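Local coordinates for calcium uptake protein 2, mitochondrial (Homo sapiens, PDB 6LB7) that probably senses calcium through EF-hand motifs and helps to regulate calcium uptake through the mitochondrial calcium uniporter, at residues 96-101 with 179-184; 106-111 with 122-127; 113-118 with 170-175. All coordinates share one frame; numbering follows the deposited sequence.

Overall arrangement
Two of the contacts use the ends of helix 99-108 in an EF-hand lobe, and the third pairs the calcium loop that follows it with strand 171-172. Interaction 1 sets the first turn of that helix against helix 173-196; interaction 2 joins its far end to helix 118-129 across the calcium loop; interaction 3 pairs strand 115-116 with strand 171-172, just before helix 173-196. Along the chain, interactions 2 and 3 both lie within the loop closed by interaction 1, and their own segments alternate. Interactions 2 and 3 share the calcium ion, their centres about 12 Å apart; the centre of interaction 1 lies about 15 Å from that of interaction 3 and about 18 Å from that of interaction 2. Calcium binding is thus probably linked to the lobe's interior.

Interaction 1: 96-101 with 179-184; sequences KPHSGF and FMENLQ
The Phe101 ring is sandwiched between Met180 CB, centred over one face at 3.7 Å from the ring centroid, and His98 CA over the opposite face, while Glu181 CG and the amide carbon CD of Gln184 lie at its edge. This is helix packing within an EF-hand lobe: the first turn of helix 99-108, which leads into the calcium loop, and the loop before it lie against helix 173-196. The Phe101 side chain has CG anti to its carbonyl carbon (chi1 -66°), which turns the ring toward Met180, and Tyr173 of the same long helix also touches it. The Gln184 amide, tilted 71° from the ring, brings NE2 to 3.6 Å from Phe101 CZ. That nitrogen donates to Lys96 O at 2.8 Å, in the carbonyl plane and in its own amide plane; Ile93 O is a second acceptor, so two carbonyls hold the amide's rotation. At the other side, the His98 ring, with Phe101 CD2 over one face, points NE2 at Glu181 OE1 in a nearly straight hydrogen bond. Its modelled length of 2.4 Å is unusually short, and the exact value is doubtful. Arg177 forms a salt bridge to the same oxygen, which would probably help to keep the carboxylate negative. Gln184 OE1, the other end of the amide, accepts a hydrogen bond from a water at 2.7 Å.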
loop_
_atom_site.group_PDB
_atom_site.type_symbol
_atom_site.label_atom_id
_atom_site.label_comp_id
_atom_site.label_asym_id
_atom_site.label_seq_id
_atom_site.Cartn_x
_atom_site.Cartn_y
_atom_site.Cartn_z
ATOM N N LYS B 96 -7.347 9.702 3.959
ATOM C CA LYS B 96 -5.954 9.445 4.308
ATOM C C LYS B 96 -5.761 9.359 5.819
ATOM O O LYS B 96 -6.293 10.183 6.559
ATOM C CB LYS B 96 -5.046 10.556 3.776
ATOM C CG LYS B 96 -5.124 10.787 2.282
ATOM C CD LYS B 96 -4.455 9.673 1.534
ATOM C CE LYS B 96 -4.224 10.052 0.069
ATOM N NZ LYS B 96 -3.711 8.856 -0.658
ATOM N N PRO B 97 -4.947 8.421 6.285
ATOM C CA PRO B 97 -4.360 8.560 7.620
ATOM C C PRO B 97 -3.510 9.819 7.685
ATOM O O PRO B 97 -3.134 10.402 6.664
ATOM C CB PRO B 97 -3.501 7.296 7.765
ATOM C CG PRO B 97 -3.100 6.960 6.340
ATOM C CD PRO B 97 -4.315 7.344 5.498
ATOM N N HIS B 98 -3.184 10.236 8.908
ATOM C CA HIS B 98 -2.405 11.460 9.056
ATOM C C HIS B 98 -1.062 11.357 8.340
ATOM O O HIS B 98 -0.588 12.338 7.759
ATOM C CB HIS B 98 -2.197 11.789 10.537
ATOM C CG HIS B 98 -1.802 13.211 10.770
ATOM N ND1 HIS B 98 -0.509 13.663 10.592
ATOM C CD2 HIS B 98 -2.535 14.293 11.128
ATOM C CE1 HIS B 98 -0.465 14.961 10.846
ATOM N NE2 HIS B 98 -1.680 15.365 11.176
ATOM N N SER B 99 -0.444 10.171 8.356
ATOM C CA SER B 99 0.824 9.958 7.659
ATOM C C SER B 99 0.735 10.199 6.156
ATOM O O SER B 99 1.765 10.420 5.514
ATOM C CB SER B 99 1.320 8.540 7.903
ATOM O OG SER B 99 0.358 7.593 7.478
ATOM N N GLY B 100 -0.458 10.160 5.576
ATOM C CA GLY B 100 -0.565 10.459 4.163
ATOM C C GLY B 100 -0.536 11.924 3.801
ATOM O O GLY B 100 -0.400 12.240 2.612
ATOM N N PHE B 101 -0.658 12.830 4.779
ATOM C CA PHE B 101 -0.709 14.252 4.448
ATOM C C PHE B 101 0.615 14.738 3.874
ATOM O O PHE B 101 0.626 15.492 2.897
ATOM C CB PHE B 101 -1.079 15.096 5.677
ATOM C CG PHE B 101 -2.481 14.861 6.178
ATOM C CD1 PHE B 101 -3.393 14.113 5.432
ATOM C CD2 PHE B 101 -2.890 15.382 7.394
ATOM C CE1 PHE B 101 -4.679 13.882 5.901
ATOM C CE2 PHE B 101 -4.186 15.159 7.868
ATOM C CZ PHE B 101 -5.071 14.402 7.122
ATOM N N PHE B 179 -4.873 22.428 7.445
ATOM C CA PHE B 179 -6.096 22.452 6.653
ATOM C C PHE B 179 -6.674 21.045 6.468
ATOM O O PHE B 179 -7.885 20.847 6.603
ATOM C CB PHE B 179 -5.827 23.100 5.297
ATOM C CG PHE B 179 -7.074 23.319 4.482
ATOM C CD1 PHE B 179 -7.516 22.348 3.592
ATOM C CD2 PHE B 179 -7.814 24.474 4.632
ATOM C CE1 PHE B 179 -8.670 22.531 2.853
ATOM C CE2 PHE B 179 -8.962 24.671 3.889
ATOM C CZ PHE B 179 -9.387 23.688 3.003
ATOM N N MET B 180 -5.820 20.057 6.167
ATOM C CA MET B 180 -6.293 18.686 5.973
ATOM C C MET B 180 -6.777 18.061 7.281
ATOM O O MET B 180 -7.795 17.366 7.298
ATOM C CB MET B 180 -5.184 17.828 5.361
ATOM C CG MET B 180 -4.648 18.378 4.045
ATOM S SD MET B 180 -5.959 18.867 2.889
ATOM C CE MET B 180 -5.150 20.190 1.991
ATOM N N GLU B 181 -6.040 18.260 8.381
ATOM C CA GLU B 181 -6.547 17.838 9.686
ATOM C C GLU B 181 -7.904 18.473 9.969
ATOM O O GLU B 181 -8.813 17.818 10.479
ATOM C CB GLU B 181 -5.565 18.221 10.801
ATOM C CG GLU B 181 -4.203 17.493 10.797
ATOM C CD GLU B 181 -3.171 18.179 11.713
ATOM O OE1 GLU B 181 -2.091 17.588 11.970
ATOM O OE2 GLU B 181 -3.429 19.323 12.152
ATOM N N ASN B 182 -8.044 19.765 9.668
ATOM C CA ASN B 182 -9.281 20.466 9.975
ATOM C C ASN B 182 -10.417 20.040 9.049
ATOM O O ASN B 182 -11.586 20.073 9.453
ATOM C CB ASN B 182 -9.054 21.974 9.892
ATOM C CG ASN B 182 -8.374 22.541 11.163
ATOM O OD1 ASN B 182 -8.479 21.964 12.241
ATOM N ND2 ASN B 182 -7.681 23.670 11.020
ATOM N N LEU B 183 -10.102 19.687 7.802
ATOM C CA LEU B 183 -11.120 19.130 6.906
ATOM C C LEU B 183 -11.689 17.834 7.472
ATOM O O LEU B 183 -12.916 17.678 7.585
ATOM C CB LEU B 183 -10.523 18.901 5.515
ATOM C CG LEU B 183 -11.371 18.084 4.543
ATOM C CD1 LEU B 183 -12.613 18.886 4.152
ATOM C CD2 LEU B 183 -10.549 17.687 3.322
ATOM N N GLN B 184 -10.812 16.892 7.845
ATOM C CA GLN B 184 -11.286 15.649 8.461
ATOM C C GLN B 184 -12.066 15.934 9.746
ATOM O O GLN B 184 -13.154 15.387 9.958
ATOM C CB GLN B 184 -10.116 14.705 8.730
ATOM C CG GLN B 184 -9.356 14.246 7.489
ATOM C CD GLN B 184 -8.398 13.115 7.790
ATOM O OE1 GLN B 184 -8.032 12.896 8.944
ATOM N NE2 GLN B 184 -7.993 12.376 6.752
HETATM O O HOH W 1 -7.504 10.354 9.820
#

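Interaction 2: 106-111 with 122-127. With CA (calcium ion), chain F.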
loop_
_atom_site.group_PDB
_atom_site.type_symbol
_atom_site.label_atom_id
_atom_site.label_comp_id
_atom_site.label_asym_id
_atom_site.label_seq_id
_atom_site.Cartn_x
_atom_site.Cartn_y
_atom_site.Cartn_z
ATOM N N LYS B 106 4.127 16.460 -0.656
ATOM C CA LYS B 106 5.354 16.295 -1.427
ATOM C C LYS B 106 5.062 15.861 -2.855
ATOM O O LYS B 106 5.855 16.156 -3.758
ATOM C CB LYS B 106 6.279 15.286 -0.742
ATOM C CG LYS B 106 6.907 15.783 0.563
ATOM C CD LYS B 106 7.588 17.168 0.400
ATOM C CE LYS B 106 8.912 17.112 -0.403
ATOM N NZ LYS B 106 9.352 18.480 -0.875
ATOM N N MET B 107 3.927 15.180 -3.084
ATOM C CA MET B 107 3.530 14.835 -4.454
ATOM C C MET B 107 3.269 16.087 -5.278
ATOM O O MET B 107 3.576 16.129 -6.474
ATOM C CB MET B 107 2.277 13.945 -4.453
ATOM C CG MET B 107 2.527 12.489 -4.104
ATOM S SD MET B 107 3.592 11.697 -5.320
ATOM C CE MET B 107 2.516 11.654 -6.748
ATOM N N LEU B 108 2.699 17.115 -4.652
ATOM C CA LEU B 108 2.369 18.359 -5.329
ATOM C C LEU B 108 3.547 19.326 -5.429
ATOM O O LEU B 108 3.576 20.153 -6.345
ATOM C CB LEU B 108 1.206 19.047 -4.605
ATOM C CG LEU B 108 -0.194 18.434 -4.705
ATOM C CD1 LEU B 108 -1.147 19.079 -3.703
ATOM C CD2 LEU B 108 -0.737 18.591 -6.114
ATOM N N ASP B 109 4.505 19.258 -4.500
ATOM C CA ASP B 109 5.673 20.153 -4.469
ATOM C C ASP B 109 6.767 19.569 -5.359
ATOM O O ASP B 109 7.773 19.019 -4.901
ATOM C CB ASP B 109 6.164 20.341 -3.035
ATOM C CG ASP B 109 7.453 21.192 -2.945
ATOM O OD1 ASP B 109 7.625 22.181 -3.699
ATOM O OD2 ASP B 109 8.286 20.855 -2.084
ATOM N N THR B 110 6.570 19.703 -6.670
ATOM C CA THR B 110 7.451 19.024 -7.607
ATOM C C THR B 110 8.821 19.681 -7.745
ATOM O O THR B 110 9.774 18.999 -8.122
ATOM C CB THR B 110 6.778 18.928 -8.969
ATOM O OG1 THR B 110 6.290 20.219 -9.330
ATOM C CG2 THR B 110 5.593 17.954 -8.895
ATOM N N ASP B 111 8.962 20.975 -7.470
ATOM C CA ASP B 111 10.331 21.484 -7.491
ATOM C C ASP B 111 11.066 21.233 -6.176
ATOM O O ASP B 111 12.269 21.505 -6.093
ATOM C CB ASP B 111 10.367 22.980 -7.851
ATOM C CG ASP B 111 9.770 23.867 -6.787
ATOM O OD1 ASP B 111 9.782 25.096 -6.994
ATOM O OD2 ASP B 111 9.279 23.363 -5.756
ATOM N N PHE B 122 -2.002 23.705 -9.854
ATOM C CA PHE B 122 -2.684 23.664 -11.135
ATOM C C PHE B 122 -2.423 22.367 -11.886
ATOM O O PHE B 122 -3.161 22.041 -12.818
ATOM C CB PHE B 122 -2.251 24.875 -11.981
ATOM C CG PHE B 122 -3.056 25.048 -13.231
ATOM C CD1 PHE B 122 -4.344 25.559 -13.171
ATOM C CD2 PHE B 122 -2.537 24.691 -14.462
ATOM C CE1 PHE B 122 -5.105 25.719 -14.317
ATOM C CE2 PHE B 122 -3.289 24.847 -15.620
ATOM C CZ PHE B 122 -4.577 25.363 -15.547
ATOM N N LYS B 123 -1.398 21.616 -11.501
ATOM C CA LYS B 123 -1.164 20.320 -12.119
ATOM C C LYS B 123 -2.369 19.393 -11.974
ATOM O O LYS B 123 -2.635 18.582 -12.870
ATOM C CB LYS B 123 0.077 19.675 -11.503
ATOM C CG LYS B 123 0.462 18.332 -12.128
ATOM C CD LYS B 123 1.626 17.685 -11.378
ATOM C CE LYS B 123 1.205 17.227 -9.979
ATOM N NZ LYS B 123 2.365 17.029 -9.043
ATOM N N LEU B 124 -3.102 19.482 -10.857
ATOM C CA LEU B 124 -4.277 18.621 -10.694
ATOM C C LEU B 124 -5.312 18.906 -11.780
ATOM O O LEU B 124 -5.878 17.977 -12.373
ATOM C CB LEU B 124 -4.884 18.807 -9.298
ATOM C CG LEU B 124 -3.934 18.553 -8.109
ATOM C CD1 LEU B 124 -4.609 18.817 -6.769
ATOM C CD2 LEU B 124 -3.343 17.144 -8.142
ATOM N N GLN B 125 -5.550 20.188 -12.071
ATOM C CA GLN B 125 -6.486 20.561 -13.132
ATOM C C GLN B 125 -6.001 20.066 -14.487
ATOM O O GLN B 125 -6.793 19.554 -15.292
ATOM C CB GLN B 125 -6.676 22.082 -13.138
ATOM C CG GLN B 125 -7.558 22.610 -14.270
ATOM C CD GLN B 125 -9.011 22.168 -14.159
ATOM O OE1 GLN B 125 -9.772 22.701 -13.346
ATOM N NE2 GLN B 125 -9.409 21.198 -14.988
ATOM N N LYS B 126 -4.695 20.186 -14.744
ATOM C CA LYS B 126 -4.165 19.688 -16.010
ATOM C C LYS B 126 -4.321 18.177 -16.127
ATOM O O LYS B 126 -4.632 17.664 -17.207
ATOM C CB LYS B 126 -2.698 20.100 -16.163
ATOM C CG LYS B 126 -2.513 21.577 -16.366
ATOM C CD LYS B 126 -1.054 22.025 -16.286
ATOM C CE LYS B 126 -0.887 23.454 -16.515
ATOM N NZ LYS B 126 0.306 23.780 -17.300
ATOM N N ILE B 127 -4.185 17.430 -15.029
ATOM C CA ILE B 127 -4.487 16.000 -15.076
ATOM C C ILE B 127 -5.941 15.781 -15.493
ATOM O O ILE B 127 -6.241 14.953 -16.362
ATOM C CB ILE B 127 -4.174 15.337 -13.721
ATOM C CG1 ILE B 127 -2.673 15.408 -13.433
ATOM C CG2 ILE B 127 -4.654 13.892 -13.701
ATOM C CD1 ILE B 127 -2.331 15.176 -11.977
HETATM CA CA CA F . 7.119 23.991 -4.870
HETATM O O HOH W 2 2.305 19.743 -8.672
HETATM O O HOH W 3 7.344 26.256 -6.158
#
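Lys123 leaves its helix with CG anti to the backbone N (chi1 -177°) and runs straight until a bend at chi3 (69°), which delivers NZ to the C-terminal end of helix 99-108. There the ammonium lies 3.0 Å from Met107 O and meets the Thr110 methyl tip to tip, NZ to CG2 at 3.4 Å. The same NZ donates to a water, 2.7 Å away, and that water passes a hydrogen bond on to Leu108 O at 2.7 Å. A positive charge set among the last carbonyls of a helix is probably favoured by the negative end of the helix dipole. Next to this water bridge the two leucines cross at about a right angle and touch by their methyls, Leu108 CD2 to Leu124 CD2 at 3.6 Å; Phe89 of helix 84-94 packs on both. The pair joins the two flanking helices of a calcium-binding EF-hand, with the loop between them folded round the ion. Asp109 and Asp111 open that loop, and each gives calcium one carboxylate oxygen: Asp109 OD1 at 2.2 Å and Asp111 OD2 at 2.4 Å. A water, Asn113, Met115 and Glu120 supply the remaining ligands. The other oxygen of Asp109 is occupied too: Lys106 NZ forms a salt bridge with OD2 at 2.9 Å, reaching it on the anti side and 22° out of the carboxylate plane, and Glu114 N donates to the same atom, which fixes the turn of the carboxylate toward the metal.

Interaction 3: 113-118 with 170-175. With CA (calcium ion), chain F.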
loop_
_atom_site.group_PDB
_atom_site.type_symbol
_atom_site.label_atom_id
_atom_site.label_comp_id
_atom_site.label_asym_id
_atom_site.label_seq_id
_atom_site.Cartn_x
_atom_site.Cartn_y
_atom_site.Cartn_z
ATOM N N ASN B 113 10.929 22.742 -3.231
ATOM C CA ASN B 113 11.284 23.876 -2.378
ATOM C C ASN B 113 10.402 23.961 -1.142
ATOM O O ASN B 113 10.370 25.009 -0.485
ATOM C CB ASN B 113 11.252 25.199 -3.169
ATOM C CG ASN B 113 9.840 25.651 -3.534
ATOM O OD1 ASN B 113 8.866 24.918 -3.356
ATOM N ND2 ASN B 113 9.733 26.862 -4.081
ATOM N N GLU B 114 9.685 22.878 -0.812
ATOM C CA GLU B 114 8.942 22.735 0.438
ATOM C C GLU B 114 7.778 23.700 0.543
ATOM O O GLU B 114 7.288 23.975 1.639
ATOM C CB GLU B 114 9.867 22.896 1.650
ATOM C CG GLU B 114 11.119 22.067 1.565
ATOM C CD GLU B 114 10.852 20.575 1.678
ATOM O OE1 GLU B 114 9.689 20.182 1.909
ATOM O OE2 GLU B 114 11.813 19.789 1.545
ATOM N N MET B 115 7.329 24.230 -0.585
ATOM C CA MET B 115 6.189 25.116 -0.647
ATOM C C MET B 115 5.405 24.756 -1.893
ATOM O O MET B 115 5.986 24.479 -2.948
ATOM C CB MET B 115 6.611 26.589 -0.703
ATOM C CG MET B 115 7.545 27.010 0.380
ATOM S SD MET B 115 8.593 28.397 -0.025
ATOM C CE MET B 115 7.538 29.361 -0.916
ATOM N N ILE B 116 4.095 24.758 -1.795
ATOM C CA ILE B 116 3.279 24.524 -2.963
ATOM C C ILE B 116 2.873 25.866 -3.531
ATOM O O ILE B 116 2.375 26.741 -2.812
ATOM C CB ILE B 116 2.054 23.668 -2.627
ATOM C CG1 ILE B 116 2.499 22.249 -2.265
ATOM C CG2 ILE B 116 1.107 23.680 -3.823
ATOM C CD1 ILE B 116 1.365 21.411 -1.730
ATOM N N GLU B 117 3.103 26.044 -4.816
ATOM C CA GLU B 117 2.725 27.281 -5.464
ATOM C C GLU B 117 1.528 27.028 -6.363
ATOM O O GLU B 117 1.254 25.888 -6.760
ATOM C CB GLU B 117 3.920 27.848 -6.228
ATOM C CG GLU B 117 5.147 27.823 -5.336
ATOM C CD GLU B 117 6.246 28.776 -5.759
ATOM O OE1 GLU B 117 6.011 29.644 -6.625
ATOM O OE2 GLU B 117 7.359 28.646 -5.214
ATOM N N LYS B 118 0.791 28.108 -6.648
ATOM C CA LYS B 118 -0.412 27.980 -7.460
ATOM C C LYS B 118 -0.140 27.153 -8.710
ATOM O O LYS B 118 -0.955 26.303 -9.088
ATOM C CB LYS B 118 -0.956 29.364 -7.829
ATOM C CG LYS B 118 -2.324 29.319 -8.518
ATOM C CD LYS B 118 -2.933 30.709 -8.640
ATOM C CE LYS B 118 -4.277 30.655 -9.366
ATOM N NZ LYS B 118 -4.972 31.973 -9.384
ATOM N N LYS B 170 2.404 31.456 -1.083
ATOM C CA LYS B 170 2.865 30.087 -1.238
ATOM C C LYS B 170 2.473 29.298 0.007
ATOM O O LYS B 170 2.484 29.838 1.119
ATOM C CB LYS B 170 4.374 30.060 -1.481
ATOM C CG LYS B 170 4.837 31.209 -2.398
ATOM C CD LYS B 170 6.110 30.896 -3.166
ATOM C CE LYS B 170 6.926 32.160 -3.478
ATOM N NZ LYS B 170 8.167 32.273 -2.651
ATOM N N LEU B 171 2.119 28.022 -0.177
ATOM C CA LEU B 171 1.550 27.194 0.889
ATOM C C LEU B 171 2.636 26.287 1.473
ATOM O O LEU B 171 3.152 25.395 0.792
ATOM C CB LEU B 171 0.370 26.378 0.353
ATOM C CG LEU B 171 -0.366 25.422 1.292
ATOM C CD1 LEU B 171 -0.971 26.191 2.449
ATOM C CD2 LEU B 171 -1.465 24.653 0.545
ATOM N N HIS B 172 2.977 26.515 2.736
ATOM C CA HIS B 172 3.968 25.698 3.420
ATOM C C HIS B 172 3.294 24.465 4.008
ATOM O O HIS B 172 2.064 24.377 4.083
ATOM C CB HIS B 172 4.668 26.517 4.504
ATOM C CG HIS B 172 5.415 27.693 3.960
ATOM N ND1 HIS B 172 6.790 27.717 3.849
ATOM C CD2 HIS B 172 4.974 28.870 3.452
ATOM C CE1 HIS B 172 7.164 28.868 3.320
ATOM N NE2 HIS B 172 6.082 29.583 3.064
ATOM N N TYR B 173 4.107 23.492 4.430
ATOM C CA TYR B 173 3.519 22.231 4.859
ATOM C C TYR B 173 2.633 22.411 6.085
ATOM O O TYR B 173 1.585 21.759 6.205
ATOM C CB TYR B 173 4.586 21.183 5.148
ATOM C CG TYR B 173 3.939 19.911 5.622
ATOM C CD1 TYR B 173 2.980 19.264 4.828
ATOM C CD2 TYR B 173 4.245 19.366 6.873
ATOM C CE1 TYR B 173 2.353 18.103 5.263
ATOM C CE2 TYR B 173 3.633 18.215 7.311
ATOM C CZ TYR B 173 2.681 17.584 6.497
ATOM O OH TYR B 173 2.073 16.437 6.932
ATOM N N LYS B 174 3.031 23.279 7.017
ATOM C CA LYS B 174 2.262 23.312 8.256
ATOM C C LYS B 174 0.878 23.911 8.040
ATOM O O LYS B 174 -0.076 23.476 8.690
ATOM C CB LYS B 174 3.047 24.025 9.357
ATOM C CG LYS B 174 2.823 25.498 9.513
ATOM C CD LYS B 174 3.707 26.026 10.661
ATOM C CE LYS B 174 3.580 27.531 10.822
ATOM N NZ LYS B 174 4.535 28.121 11.795
ATOM N N GLU B 175 0.730 24.860 7.111
ATOM C CA GLU B 175 -0.661 25.239 6.891
ATOM C C GLU B 175 -1.369 24.253 5.959
ATOM O O GLU B 175 -2.570 24.017 6.104
ATOM C CB GLU B 175 -0.775 26.641 6.284
ATOM C CG GLU B 175 -0.418 27.805 7.096
ATOM C CD GLU B 175 0.899 27.696 7.800
ATOM O OE1 GLU B 175 0.924 27.727 8.942
ATOM O OE2 GLU B 175 1.899 27.577 7.214
HETATM CA CA CA F . 7.119 23.991 -4.870
HETATM O O HOH W 4 7.064 23.492 4.156
HETATM O O HOH W 3 7.344 26.256 -6.158
#
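Leu171 O is gripped from two sources on the facing strand: Ile116 N donates to it at 2.8 Å in a nearly straight bond, and the Met115 CA-H approaches, CA to O 3.4 Å. The return bond, Leu171 N to Ile116 O at 2.9 Å, is straighter still (175°) and lies in the carbonyl plane, making Ile116 and Leu171 a hydrogen-bonded antiparallel pair. Such a two-stranded link between loops is characteristic of paired EF-hands. The side chains of that pair both pack on Phe176, whereas on the other face of the sheet Met115 runs alongside His172, its CG over the imidazole in a CH-pi contact, 3.8 Å from the ring centroid. Asn113 OD1 binds calcium at 2.5 Å while accepting from Met115 N in an Asx turn. Its ND2 donates to Glu117 OE2 at 3.2 Å, nearly along the carboxylate C-O axis. The Glu117 chain extends beside Lys170, OE2 and NZ staying 4.5 Å apart, too far for a salt bridge. An alanine in place of Glu117 removes this acceptor, which would probably leave Asn113 ND2 without its mate, the amide then held through OD1 alone, and Lys170 without a nearby opposite charge. Met115 O binds calcium at 2.3 Å and shares a peptide group with Ile116 N, so the ion is likely to polarise that N-H and strengthen its bond to the partner strand.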